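Local atomic coordinates of MxaA (Stigmatella aurantiaca, PDB entry 4W4T), a protein that carries the terminal reductase domain of the myxalamid PKS-NRPS pathway, which binds NADPH and probably releases the carrier-bound product reductively as a primary alcohol. Residues 94-99 against 112-117; 175-180 against 235-240; 193-198 against 207-212; 267-272 against 338-343. All coordinates share one frame; numbering follows the deposited sequence.

Contact 1: residues 94-99 against 112-117; sequences EGMNRI and ALAPRI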
loop_
_atom_site.group_PDB
_atom_site.type_symbol
_atom_site.label_atom_id
_atom_site.label_comp_id
_atom_site.label_asym_id
_atom_site.label_seq_id
_atom_site.Cartn_x
_atom_site.Cartn_y
_atom_site.Cartn_z
ATOM N N GLU A 94 10.752 -16.993 -25.514
ATOM C CA GLU A 94 9.834 -16.538 -24.465
ATOM C C GLU A 94 9.827 -15.016 -24.376
ATOM O O GLU A 94 8.784 -14.417 -24.103
ATOM C CB GLU A 94 10.201 -17.135 -23.118
ATOM C CG GLU A 94 9.994 -18.625 -23.040
ATOM C CD GLU A 94 10.807 -19.250 -21.933
ATOM O OE1 GLU A 94 10.287 -19.386 -20.804
ATOM O OE2 GLU A 94 11.982 -19.580 -22.191
ATOM N N GLY A 95 10.982 -14.392 -24.613
ATOM C CA GLY A 95 11.049 -12.939 -24.680
ATOM C C GLY A 95 10.130 -12.410 -25.770
ATOM O O GLY A 95 9.315 -11.495 -25.549
HETATM N N MSE A 96 10.212 -13.000 -26.956
HETATM C CA MSE A 96 9.349 -12.633 -28.066
HETATM C C MSE A 96 7.910 -12.802 -27.725
HETATM O O MSE A 96 7.107 -11.971 -28.076
HETATM C CB MSE A 96 9.631 -13.476 -29.283
HETATM C CG MSE A 96 8.847 -12.992 -30.489
HETATM SE SE MSE A 96 9.463 -11.314 -31.215
HETATM C CE MSE A 96 9.329 -11.384 -33.162
ATOM N N ASN A 97 7.569 -13.856 -27.027
ATOM C CA ASN A 97 6.180 -14.045 -26.607
ATOM C C ASN A 97 5.685 -12.909 -25.725
ATOM O O ASN A 97 4.557 -12.447 -25.874
ATOM C CB ASN A 97 5.998 -15.368 -25.862
ATOM C CG ASN A 97 6.281 -16.569 -26.735
ATOM O OD1 ASN A 97 6.327 -16.466 -27.962
ATOM N ND2 ASN A 97 6.461 -17.722 -26.107
ATOM N N ARG A 98 6.527 -12.473 -24.797
ATOM C CA ARG A 98 6.172 -11.368 -23.917
ATOM C C ARG A 98 5.954 -10.096 -24.732
ATOM O O ARG A 98 4.951 -9.412 -24.572
ATOM C CB ARG A 98 7.253 -11.143 -22.855
ATOM C CG ARG A 98 7.407 -12.281 -21.857
ATOM C CD ARG A 98 8.205 -11.832 -20.633
ATOM N NE ARG A 98 7.491 -10.810 -19.863
ATOM C CZ ARG A 98 8.077 -9.794 -19.234
ATOM N NH1 ARG A 98 9.399 -9.650 -19.282
ATOM N NH2 ARG A 98 7.343 -8.916 -18.568
ATOM N N ILE A 99 6.892 -9.787 -25.615
ATOM C CA ILE A 99 6.772 -8.599 -26.442
ATOM C C ILE A 99 5.514 -8.676 -27.309
ATOM O O ILE A 99 4.719 -7.727 -27.353
ATOM C CB ILE A 99 8.010 -8.424 -27.300
ATOM C CG1 ILE A 99 9.215 -8.173 -26.391
ATOM C CG2 ILE A 99 7.833 -7.277 -28.265
ATOM C CD1 ILE A 99 10.547 -8.390 -27.076
ATOM N N ALA A 112 3.696 -9.230 -39.435
ATOM C CA ALA A 112 4.790 -8.651 -40.206
ATOM C C ALA A 112 5.798 -7.913 -39.313
ATOM O O ALA A 112 6.855 -7.481 -39.785
ATOM C CB ALA A 112 4.251 -7.717 -41.277
ATOM N N LEU A 113 5.463 -7.760 -38.032
ATOM C CA LEU A 113 6.370 -7.135 -37.069
ATOM C C LEU A 113 7.478 -8.087 -36.629
ATOM O O LEU A 113 8.584 -7.655 -36.287
ATOM C CB LEU A 113 5.609 -6.668 -35.830
ATOM C CG LEU A 113 4.569 -5.557 -35.975
ATOM C CD1 LEU A 113 3.880 -5.341 -34.637
ATOM C CD2 LEU A 113 5.208 -4.275 -36.483
ATOM N N ALA A 114 7.154 -9.379 -36.614
ATOM C CA ALA A 114 8.020 -10.405 -36.035
ATOM C C ALA A 114 9.454 -10.421 -36.574
ATOM O O ALA A 114 10.389 -10.502 -35.786
ATOM C CB ALA A 114 7.383 -11.784 -36.206
ATOM N N PRO A 115 9.644 -10.337 -37.904
ATOM C CA PRO A 115 11.039 -10.359 -38.363
ATOM C C PRO A 115 11.868 -9.186 -37.839
ATOM O O PRO A 115 13.083 -9.301 -37.734
ATOM C CB PRO A 115 10.909 -10.267 -39.888
ATOM C CG PRO A 115 9.524 -10.715 -40.186
ATOM C CD PRO A 115 8.697 -10.291 -39.033
ATOM N N ARG A 116 11.208 -8.080 -37.504
ATOM C CA ARG A 116 11.899 -6.842 -37.151
ATOM C C ARG A 116 12.395 -6.811 -35.694
ATOM O O ARG A 116 13.292 -6.035 -35.361
ATOM C CB ARG A 116 10.975 -5.638 -37.394
ATOM C CG ARG A 116 10.483 -5.471 -38.835
ATOM C CD ARG A 116 11.546 -4.894 -39.742
ATOM N NE ARG A 116 12.078 -3.634 -39.230
ATOM C CZ ARG A 116 11.476 -2.453 -39.352
ATOM N NH1 ARG A 116 10.311 -2.353 -39.983
ATOM N NH2 ARG A 116 12.039 -1.367 -38.841
ATOM N N ILE A 117 11.810 -7.653 -34.846
ATOM C CA ILE A 117 12.048 -7.626 -33.401
ATOM C C ILE A 117 13.076 -8.688 -32.985
ATOM O O ILE A 117 12.946 -9.842 -33.350
ATOM C CB ILE A 117 10.756 -7.861 -32.608
ATOM C CG1 ILE A 117 9.689 -6.832 -32.974
ATOM C CG2 ILE A 117 11.040 -7.825 -31.118
ATOM C CD1 ILE A 117 8.336 -7.134 -32.359
#

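Contact 2: residues 175-180 against 235-240; sequences RLATRT and RGLPVT. With ACT (acetate ion), chain C.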
loop_
_atom_site.group_PDB
_atom_site.type_symbol
_atom_site.label_atom_id
_atom_site.label_comp_id
_atom_site.label_asym_id
_atom_site.label_seq_id
_atom_site.Cartn_x
_atom_site.Cartn_y
_atom_site.Cartn_z
ATOM N N ARG A 175 26.760 3.388 -20.506
ATOM C CA ARG A 175 27.942 2.550 -20.703
ATOM C C ARG A 175 27.936 1.884 -22.084
ATOM O O ARG A 175 28.935 1.884 -22.796
ATOM C CB ARG A 175 28.004 1.489 -19.605
ATOM C CG ARG A 175 29.353 0.860 -19.444
ATOM C CD ARG A 175 29.356 -0.212 -18.344
ATOM N NE ARG A 175 28.908 0.284 -17.034
ATOM C CZ ARG A 175 29.634 1.069 -16.237
ATOM N NH1 ARG A 175 30.837 1.493 -16.614
ATOM N NH2 ARG A 175 29.151 1.447 -15.068
ATOM N N LEU A 176 26.807 1.300 -22.445
ATOM C CA LEU A 176 26.662 0.650 -23.744
ATOM C C LEU A 176 26.793 1.666 -24.878
ATOM O O LEU A 176 27.410 1.397 -25.916
ATOM C CB LEU A 176 25.318 -0.078 -23.817
ATOM C CG LEU A 176 24.981 -0.770 -25.137
ATOM C CD1 LEU A 176 25.893 -1.975 -25.361
ATOM C CD2 LEU A 176 23.518 -1.176 -25.189
ATOM N N ALA A 177 26.221 2.848 -24.672
ATOM C CA ALA A 177 26.233 3.897 -25.688
ATOM C C ALA A 177 27.643 4.435 -25.936
ATOM O O ALA A 177 27.897 5.073 -26.954
ATOM C CB ALA A 177 25.300 5.035 -25.281
ATOM N N THR A 178 28.565 4.174 -25.007
ATOM C CA THR A 178 29.932 4.644 -25.167
ATOM C C THR A 178 30.934 3.495 -25.301
ATOM O O THR A 178 32.135 3.731 -25.310
ATOM C CB THR A 178 30.374 5.540 -23.988
ATOM O OG1 THR A 178 30.181 4.836 -22.750
ATOM C CG2 THR A 178 29.581 6.846 -23.971
ATOM N N ARG A 179 30.440 2.263 -25.402
ATOM C CA ARG A 179 31.310 1.088 -25.490
ATOM C C ARG A 179 31.527 0.689 -26.950
ATOM O O ARG A 179 30.563 0.479 -27.683
ATOM C CB ARG A 179 30.714 -0.088 -24.713
ATOM C CG ARG A 179 31.581 -1.371 -24.705
ATOM C CD ARG A 179 32.833 -1.197 -23.857
ATOM N NE ARG A 179 32.516 -0.758 -22.496
ATOM C CZ ARG A 179 32.303 -1.560 -21.452
ATOM N NH1 ARG A 179 32.347 -2.885 -21.564
ATOM N NH2 ARG A 179 32.012 -1.018 -20.278
ATOM N N THR A 180 32.792 0.548 -27.334
ATOM C CA THR A 180 33.157 0.100 -28.672
ATOM C C THR A 180 32.966 1.215 -29.687
ATOM O O THR A 180 33.930 1.715 -30.269
ATOM C CB THR A 180 32.325 -1.122 -29.104
ATOM O OG1 THR A 180 32.478 -2.172 -28.141
ATOM C CG2 THR A 180 32.779 -1.619 -30.468
ATOM N N ARG A 235 29.621 15.358 -22.171
ATOM C CA ARG A 235 30.862 14.689 -22.564
ATOM C C ARG A 235 30.906 14.369 -24.058
ATOM O O ARG A 235 31.917 13.865 -24.557
ATOM C CB ARG A 235 31.051 13.418 -21.740
ATOM C CG ARG A 235 31.298 13.686 -20.262
ATOM C CD ARG A 235 31.476 12.401 -19.479
ATOM N NE ARG A 235 31.485 12.669 -18.050
ATOM C CZ ARG A 235 31.558 11.738 -17.110
ATOM N NH1 ARG A 235 31.621 10.456 -17.440
ATOM N NH2 ARG A 235 31.557 12.093 -15.833
ATOM N N GLY A 236 29.820 14.662 -24.774
ATOM C CA GLY A 236 29.811 14.514 -26.220
ATOM C C GLY A 236 28.951 13.404 -26.801
ATOM O O GLY A 236 28.898 13.225 -28.021
ATOM N N LEU A 237 28.292 12.633 -25.941
ATOM C CA LEU A 237 27.307 11.665 -26.415
ATOM C C LEU A 237 26.115 12.401 -27.025
ATOM O O LEU A 237 25.569 13.319 -26.400
ATOM C CB LEU A 237 26.829 10.761 -25.269
ATOM C CG LEU A 237 25.901 9.615 -25.679
ATOM C CD1 LEU A 237 26.672 8.605 -26.531
ATOM C CD2 LEU A 237 25.298 8.940 -24.438
ATOM N N PRO A 238 25.717 12.018 -28.250
ATOM C CA PRO A 238 24.497 12.598 -28.820
ATOM C C PRO A 238 23.266 12.045 -28.115
ATOM O O PRO A 238 23.040 10.831 -28.102
ATOM C CB PRO A 238 24.532 12.158 -30.284
ATOM C CG PRO A 238 25.959 11.745 -30.545
ATOM C CD PRO A 238 26.429 11.179 -29.229
ATOM N N VAL A 239 22.477 12.947 -27.548
ATOM C CA VAL A 239 21.344 12.576 -26.714
ATOM C C VAL A 239 20.143 13.445 -27.047
ATOM O O VAL A 239 20.299 14.629 -27.295
ATOM C CB VAL A 239 21.668 12.748 -25.215
ATOM C CG1 VAL A 239 20.437 12.568 -24.382
ATOM C CG2 VAL A 239 22.767 11.770 -24.767
ATOM N N THR A 240 18.957 12.850 -27.051
ATOM C CA THR A 240 17.721 13.629 -26.990
ATOM C C THR A 240 17.040 13.284 -25.667
ATOM O O THR A 240 17.043 12.123 -25.228
ATOM C CB THR A 240 16.785 13.348 -28.191
ATOM O OG1 THR A 240 16.138 12.078 -28.036
ATOM C CG2 THR A 240 17.563 13.335 -29.476
HETATM C C ACT C . 32.120 -3.914 -17.820
HETATM O O ACT C . 31.937 -4.703 -16.832
HETATM O OXT ACT C . 32.393 -4.344 -18.991
HETATM C CH3 ACT C . 32.038 -2.429 -17.603
#

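Contact 3: residues 193-198 against 207-212; sequences VLPLGR and PLEGPS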
loop_
_atom_site.group_PDB
_atom_site.type_symbol
_atom_site.label_atom_id
_atom_site.label_comp_id
_atom_site.label_asym_id
_atom_site.label_seq_id
_atom_site.Cartn_x
_atom_site.Cartn_y
_atom_site.Cartn_z
ATOM N N VAL A 193 10.524 15.031 -13.266
ATOM C CA VAL A 193 11.821 15.507 -12.791
ATOM C C VAL A 193 11.748 16.980 -12.358
ATOM O O VAL A 193 12.717 17.518 -11.805
ATOM C CB VAL A 193 12.942 15.351 -13.853
ATOM C CG1 VAL A 193 13.004 13.921 -14.338
ATOM C CG2 VAL A 193 12.751 16.331 -15.025
ATOM N N LEU A 194 10.602 17.610 -12.614
ATOM C CA LEU A 194 10.369 19.032 -12.307
ATOM C C LEU A 194 9.581 19.243 -11.010
ATOM O O LEU A 194 8.727 18.426 -10.651
ATOM C CB LEU A 194 9.608 19.705 -13.459
ATOM C CG LEU A 194 10.196 19.609 -14.866
ATOM C CD1 LEU A 194 9.200 20.180 -15.900
ATOM C CD2 LEU A 194 11.534 20.331 -14.950
ATOM N N PRO A 195 9.847 20.357 -10.311
ATOM C CA PRO A 195 9.077 20.663 -9.095
ATOM C C PRO A 195 7.609 20.935 -9.402
ATOM O O PRO A 195 7.294 21.473 -10.467
ATOM C CB PRO A 195 9.752 21.927 -8.555
ATOM C CG PRO A 195 10.342 22.586 -9.767
ATOM C CD PRO A 195 10.792 21.437 -10.658
ATOM N N LEU A 196 6.735 20.562 -8.469
ATOM C CA LEU A 196 5.304 20.782 -8.581
ATOM C C LEU A 196 4.930 22.112 -7.959
ATOM O O LEU A 196 5.662 22.623 -7.117
ATOM C CB LEU A 196 4.534 19.672 -7.872
ATOM C CG LEU A 196 4.906 18.226 -8.194
ATOM C CD1 LEU A 196 4.200 17.305 -7.209
ATOM C CD2 LEU A 196 4.516 17.901 -9.628
ATOM N N GLY A 197 3.782 22.660 -8.342
ATOM C CA GLY A 197 3.257 23.818 -7.645
ATOM C C GLY A 197 3.632 25.179 -8.218
ATOM O O GLY A 197 3.178 26.207 -7.714
ATOM N N ARG A 198 4.459 25.185 -9.258
ATOM C CA ARG A 198 4.912 26.422 -9.897
ATOM C C ARG A 198 3.874 26.885 -10.896
ATOM O O ARG A 198 3.324 26.078 -11.625
ATOM C CB ARG A 198 6.242 26.210 -10.613
ATOM C CG ARG A 198 7.316 25.593 -9.759
ATOM C CD ARG A 198 7.765 26.553 -8.679
ATOM N NE ARG A 198 8.725 25.906 -7.792
ATOM C CZ ARG A 198 10.006 25.704 -8.095
ATOM N NH1 ARG A 198 10.497 26.116 -9.263
ATOM N NH2 ARG A 198 10.798 25.095 -7.223
ATOM N N PRO A 207 17.175 24.880 -16.967
ATOM C CA PRO A 207 18.042 23.952 -16.234
ATOM C C PRO A 207 17.308 23.281 -15.078
ATOM O O PRO A 207 16.379 23.873 -14.508
ATOM C CB PRO A 207 19.163 24.857 -15.710
ATOM C CG PRO A 207 19.185 26.006 -16.645
ATOM C CD PRO A 207 17.760 26.230 -17.046
ATOM N N LEU A 208 17.704 22.055 -14.747
ATOM C CA LEU A 208 17.139 21.366 -13.600
ATOM C C LEU A 208 17.543 22.062 -12.320
ATOM O O LEU A 208 18.696 22.478 -12.171
ATOM C CB LEU A 208 17.597 19.906 -13.541
ATOM C CG LEU A 208 17.017 18.918 -14.547
ATOM C CD1 LEU A 208 17.755 17.594 -14.409
ATOM C CD2 LEU A 208 15.531 18.738 -14.313
ATOM N N GLU A 209 16.592 22.175 -11.401
ATOM C CA GLU A 209 16.872 22.644 -10.051
ATOM C C GLU A 209 17.506 21.552 -9.218
ATOM O O GLU A 209 17.703 20.426 -9.683
ATOM C CB GLU A 209 15.590 23.119 -9.363
ATOM C CG GLU A 209 15.005 24.380 -9.936
ATOM C CD GLU A 209 13.716 24.771 -9.241
ATOM O OE1 GLU A 209 13.478 24.300 -8.109
ATOM O OE2 GLU A 209 12.929 25.525 -9.842
ATOM N N GLY A 210 17.807 21.884 -7.969
ATOM C CA GLY A 210 18.392 20.926 -7.053
ATOM C C GLY A 210 17.414 19.839 -6.643
ATOM O O GLY A 210 16.202 19.966 -6.852
ATOM N N PRO A 211 17.936 18.767 -6.035
ATOM C CA PRO A 211 17.159 17.561 -5.744
ATOM C C PRO A 211 16.104 17.750 -4.655
ATOM O O PRO A 211 15.142 16.982 -4.624
ATOM C CB PRO A 211 18.229 16.560 -5.301
ATOM C CG PRO A 211 19.330 17.390 -4.777
ATOM C CD PRO A 211 19.347 18.616 -5.643
ATOM N N SER A 212 16.247 18.776 -3.842
ATOM C CA SER A 212 15.350 18.941 -2.730
ATOM C C SER A 212 13.984 19.359 -3.176
ATOM O O SER A 212 13.094 19.271 -2.417
ATOM C CB SER A 212 15.895 19.926 -1.735
ATOM O OG SER A 212 15.924 21.177 -2.303
#

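Contact 4: residues 267-272 against 338-343; sequences KGCVRM and DQWLSE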
loop_
_atom_site.group_PDB
_atom_site.type_symbol
_atom_site.label_atom_id
_atom_site.label_comp_id
_atom_site.label_asym_id
_atom_site.label_seq_id
_atom_site.Cartn_x
_atom_site.Cartn_y
_atom_site.Cartn_z
ATOM N N LYS A 267 -12.127 5.325 -12.131
ATOM C CA LYS A 267 -13.059 4.266 -11.751
ATOM C C LYS A 267 -13.566 4.492 -10.335
ATOM O O LYS A 267 -14.739 4.282 -10.059
ATOM C CB LYS A 267 -12.413 2.889 -11.864
ATOM C CG LYS A 267 -13.320 1.756 -11.379
ATOM C CD LYS A 267 -12.724 0.386 -11.706
ATOM C CE LYS A 267 -13.659 -0.757 -11.306
ATOM N NZ LYS A 267 -13.242 -2.049 -11.969
ATOM N N GLY A 268 -12.677 4.935 -9.450
ATOM C CA GLY A 268 -13.054 5.270 -8.085
ATOM C C GLY A 268 -14.113 6.356 -8.052
ATOM O O GLY A 268 -15.081 6.259 -7.313
ATOM N N CYS A 269 -13.939 7.394 -8.862
ATOM C CA CYS A 269 -14.924 8.473 -8.889
ATOM C C CYS A 269 -16.258 7.946 -9.382
ATOM O O CYS A 269 -17.313 8.288 -8.835
ATOM C CB CYS A 269 -14.448 9.633 -9.763
ATOM S SG CYS A 269 -13.077 10.539 -9.023
ATOM N N VAL A 270 -16.213 7.118 -10.418
ATOM C CA VAL A 270 -17.445 6.569 -10.981
ATOM C C VAL A 270 -18.160 5.691 -9.961
ATOM O O VAL A 270 -19.370 5.828 -9.751
ATOM C CB VAL A 270 -17.164 5.771 -12.277
ATOM C CG1 VAL A 270 -18.352 4.918 -12.657
ATOM C CG2 VAL A 270 -16.857 6.734 -13.398
ATOM N N ARG A 271 -17.416 4.812 -9.300
ATOM C CA ARG A 271 -18.038 3.897 -8.342
ATOM C C ARG A 271 -18.611 4.617 -7.121
ATOM O O ARG A 271 -19.668 4.236 -6.610
ATOM C CB ARG A 271 -17.035 2.824 -7.930
ATOM C CG ARG A 271 -16.749 1.830 -9.056
ATOM C CD ARG A 271 -15.832 0.708 -8.612
ATOM N NE ARG A 271 -16.455 -0.093 -7.566
ATOM C CZ ARG A 271 -15.846 -0.450 -6.440
ATOM N NH1 ARG A 271 -14.586 -0.085 -6.214
ATOM N NH2 ARG A 271 -16.495 -1.184 -5.544
HETATM N N MSE A 272 -17.946 5.669 -6.662
HETATM C CA MSE A 272 -18.465 6.441 -5.534
HETATM C C MSE A 272 -19.543 7.423 -5.948
HETATM O O MSE A 272 -20.355 7.842 -5.127
HETATM C CB MSE A 272 -17.352 7.213 -4.842
HETATM C CG MSE A 272 -16.316 6.308 -4.214
HETATM SE SE MSE A 272 -15.129 7.380 -3.116
HETATM C CE MSE A 272 -14.021 8.084 -4.518
ATOM N N ASP A 338 -10.600 17.889 -0.252
ATOM C CA ASP A 338 -10.444 17.317 1.084
ATOM C C ASP A 338 -11.648 16.475 1.488
ATOM O O ASP A 338 -11.497 15.400 2.084
ATOM C CB ASP A 338 -10.178 18.422 2.100
ATOM C CG ASP A 338 -8.920 19.205 1.771
ATOM O OD1 ASP A 338 -7.837 18.573 1.653
ATOM O OD2 ASP A 338 -9.010 20.442 1.607
ATOM N N GLN A 339 -12.838 16.935 1.120
ATOM C CA GLN A 339 -14.047 16.181 1.398
ATOM C C GLN A 339 -14.117 14.936 0.533
ATOM O O GLN A 339 -14.528 13.886 1.003
ATOM C CB GLN A 339 -15.287 17.043 1.179
ATOM C CG GLN A 339 -15.447 18.146 2.215
ATOM C CD GLN A 339 -16.620 19.057 1.913
ATOM O OE1 GLN A 339 -17.697 18.592 1.531
ATOM N NE2 GLN A 339 -16.415 20.364 2.075
ATOM N N TRP A 340 -13.729 15.056 -0.737
ATOM C CA TRP A 340 -13.659 13.885 -1.611
ATOM C C TRP A 340 -12.692 12.828 -1.065
ATOM O O TRP A 340 -12.996 11.625 -1.040
ATOM C CB TRP A 340 -13.240 14.300 -3.024
ATOM C CG TRP A 340 -13.151 13.154 -3.961
ATOM C CD1 TRP A 340 -14.177 12.580 -4.661
ATOM C CD2 TRP A 340 -11.965 12.435 -4.317
ATOM N NE1 TRP A 340 -13.694 11.535 -5.426
ATOM C CE2 TRP A 340 -12.341 11.432 -5.233
ATOM C CE3 TRP A 340 -10.624 12.543 -3.944
ATOM C CZ2 TRP A 340 -11.423 10.547 -5.786
ATOM C CZ3 TRP A 340 -9.710 11.660 -4.496
ATOM C CH2 TRP A 340 -10.117 10.671 -5.402
ATOM N N LEU A 341 -11.535 13.277 -0.602
ATOM C CA LEU A 341 -10.532 12.352 -0.074
ATOM C C LEU A 341 -11.063 11.648 1.180
ATOM O O LEU A 341 -10.768 10.471 1.431
ATOM C CB LEU A 341 -9.231 13.092 0.235
ATOM C CG LEU A 341 -8.009 12.243 0.610
ATOM C CD1 LEU A 341 -7.624 11.304 -0.536
ATOM C CD2 LEU A 341 -6.829 13.143 0.968
ATOM N N SER A 342 -11.855 12.372 1.960
ATOM C CA SER A 342 -12.425 11.801 3.179
ATOM C C SER A 342 -13.480 10.752 2.833
ATOM O O SER A 342 -13.582 9.727 3.502
ATOM C CB SER A 342 -13.014 12.901 4.058
ATOM O OG SER A 342 -13.838 12.338 5.051
ATOM N N GLU A 343 -14.257 10.993 1.780
ATOM C CA GLU A 343 -15.216 9.989 1.329
ATOM C C GLU A 343 -14.509 8.754 0.779
ATOM O O GLU A 343 -15.002 7.635 0.920
ATOM C CB GLU A 343 -16.173 10.573 0.283
ATOM C CG GLU A 343 -16.979 11.729 0.832
ATOM C CD GLU A 343 -18.372 11.851 0.236
ATOM O OE1 GLU A 343 -18.685 11.154 -0.761
ATOM O OE2 GLU A 343 -19.159 12.665 0.771
#

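Contact 1: residues 94-99 against 112-117
A114 and I117, which both meet M96, are linked by a weak hydrogen bond of 3.3 Å from I117 N to A114 O; the sounder bond of the same turn runs from R116 N to L113 O at 2.9 Å. The two segments belong to a beta-alpha-beta crossover of the Rossmann fold, in which helix 92-105 links strand 82-87 to its parallel neighbour 117-121, and the turn at 112-116 brings the chain back into the sheet. M96, a selenomethionine, reaches over because its CG stands anti to the backbone N (chi1 -173°) and the chain then bends at both following torsions. A long, unbranched, flexible side chain suits this place, since it must bridge from the helix to the small CB of A114, 3.6 Å from CE of M96. The methyl is tightly placed against the A114 backbone, and its exact position is doubtful. On the way its selenium rests against the branch methyl of I117, with M96 SE 3.8 Å from I117 CG2. R116 fastens the turn to C76 in the last turn of helix 66-78 and to T79 and A81 in the loop that follows, its guanidinium bonding to all three carbonyls. On the same helix as M96, R98 is an NADPH-binding residue, and its NH1 is held by the carbonyl of R88, another cofactor residue. I99 points toward 112-117 and also touches L72, C85 and P119, where a branched apolar residue suits the layer between helix and sheet. I99 and I117 lie antiparallel, each one's CG2 4.1 Å from the other's CD1.

Contact 2: residues 175-180 against 235-240
A Schellman motif ends helix 217-234, and the leucine just beyond it, L237, packs against A177 at the end of helix 159-177. G236 makes the turn with a positive phi of 111°, where a CB would press on the carbonyl O of R235, so glycine belongs there. L237 then carries its CG anti to the backbone N (chi1 -174°), which sends both methyls toward helix 159-177: CD1 and CD2 of L237 each lie 4.0 Å from A177 CB. The leucine straddles the single methyl of alanine, which is small enough to fit between its two branches. L237 CD1 also lies 3.8 Å from A177 O, and T178 CG2 touches the same methyl more loosely. The two helices belong to consecutive beta-alpha-beta crossovers of the Rossmann sheet, leading into the parallel neighbours 185-188 and 239-248. T178 turns its hydroxyl back to its own helix, where OG1 is hydrogen-bonded to the carbonyl of L174, with R175 O also nearby. Farther along, R179 holds an acetate ion, probably from the crystallisation liquor, through a hydrogen bond of 3.0 Å from R179 NH1 to the acetate OXT (N-H...O 162°). The acetate meets the guanidinium at its edge, but its CH3 is placed only 3.0 Å from R179 NH2, which makes the orientation of the ion doubtful.

Contact 3: residues 193-198 against 207-212
The guanidinium of R198 has P195 on one face, with P195 CG 3.4 Å above its plane and offset toward the rim, and the carboxylate of E209 at its edge. The two planar groups are only 14° from coplanar. They form an end-on bidentate salt bridge within the long loop joining strand 185-188 to helix 217-234 of this short-chain dehydrogenase-like fold. R198 NH1 donates to E209 OE2 at 2.6 Å, nearly straight at 173°, and R198 NH2 donates to E209 OE1 at 2.9 Å. Both oxygens use their syn lone pairs, so the pairing fixes the rotation of both groups. Arginine suits the task because its two terminal nitrogens match the spacing of a carboxylate. E209 extends fully beyond CG to reach it; separately, the backbone O of E209 accepts a hydrogen bond from W223 NE1. Deeper in, apolar residues meet beside helix 217-234, which bears the NADPH-binding Y218 and K222, and the side chain of V193 comes close to that of K222. L208 crosses V193 at about a right angle, its CD2 resting 3.7 Å from V193 CG2.

Contact 4: residues 267-272 against 338-343
M272, a selenomethionine at the end of helix 261-272, points its CB toward helix 337-348 and starts out with CG beside the backbone N. CB and CG serve as the stem, continuing extended as far as selenium. M272 SE then lies 4.0 Å from E343 O, alongside the backbone of the partner helix. Here the chain bends (chi3 -79°), turning the terminal methyl aside against the indole of W340, obliquely: M272 CE is 3.6 Å from W340 NE1 and 3.8 Å from W340 CZ2. The two side chains cross at about a right angle. One turn back, C269 reaches the same part of the indole, with W340 CZ2 the nearest atom, 3.6 Å from C269 SG. The thiol makes a sulfur-aromatic contact with the five-membered ring of W340, its SG 4.6 Å from the centroid and 62° off the ring normal, again oblique. A small, soft thiol suits this site, where C269 also touches A275 and P276. The NE1 of W340 is satisfied by a hydrogen bond to the carbonyl of V274. Tryptophan fits because it can span a wide gap while keeping one polar atom paired. The axes of segments 267-272 and 338-343 approach to 12.0 Å and cross at 78°, so side chains, chiefly W340 and M272, span the gap. Strand 274-277, which pairs in parallel with 333-336, touches both C269 and W340. L361 of helix 352-362 also touches W340, while M272 leans on L344 and A347 farther along helix 337-348.

From the N terminus, contact 1 comes first and closes a short loop of twelve residues, tying helix 92-105 to the turn before strand 117-121. Contact 2 opens afterwards and closes a much longer loop, joining the end of helix 159-177 to the residues just before strand 239-248. Contact 3 is nested inside that loop, pinching the connection between strand 185-188 and helix 217-234. Contact 4 follows in series, joining helices 261-272 and 337-348 next to the small two-stranded sheet. None cross and none touch. Contacts 1 and 3 lie on opposite sides of the chain's centre, as do contacts 2 and 4, whose centres are about 47 Å apart.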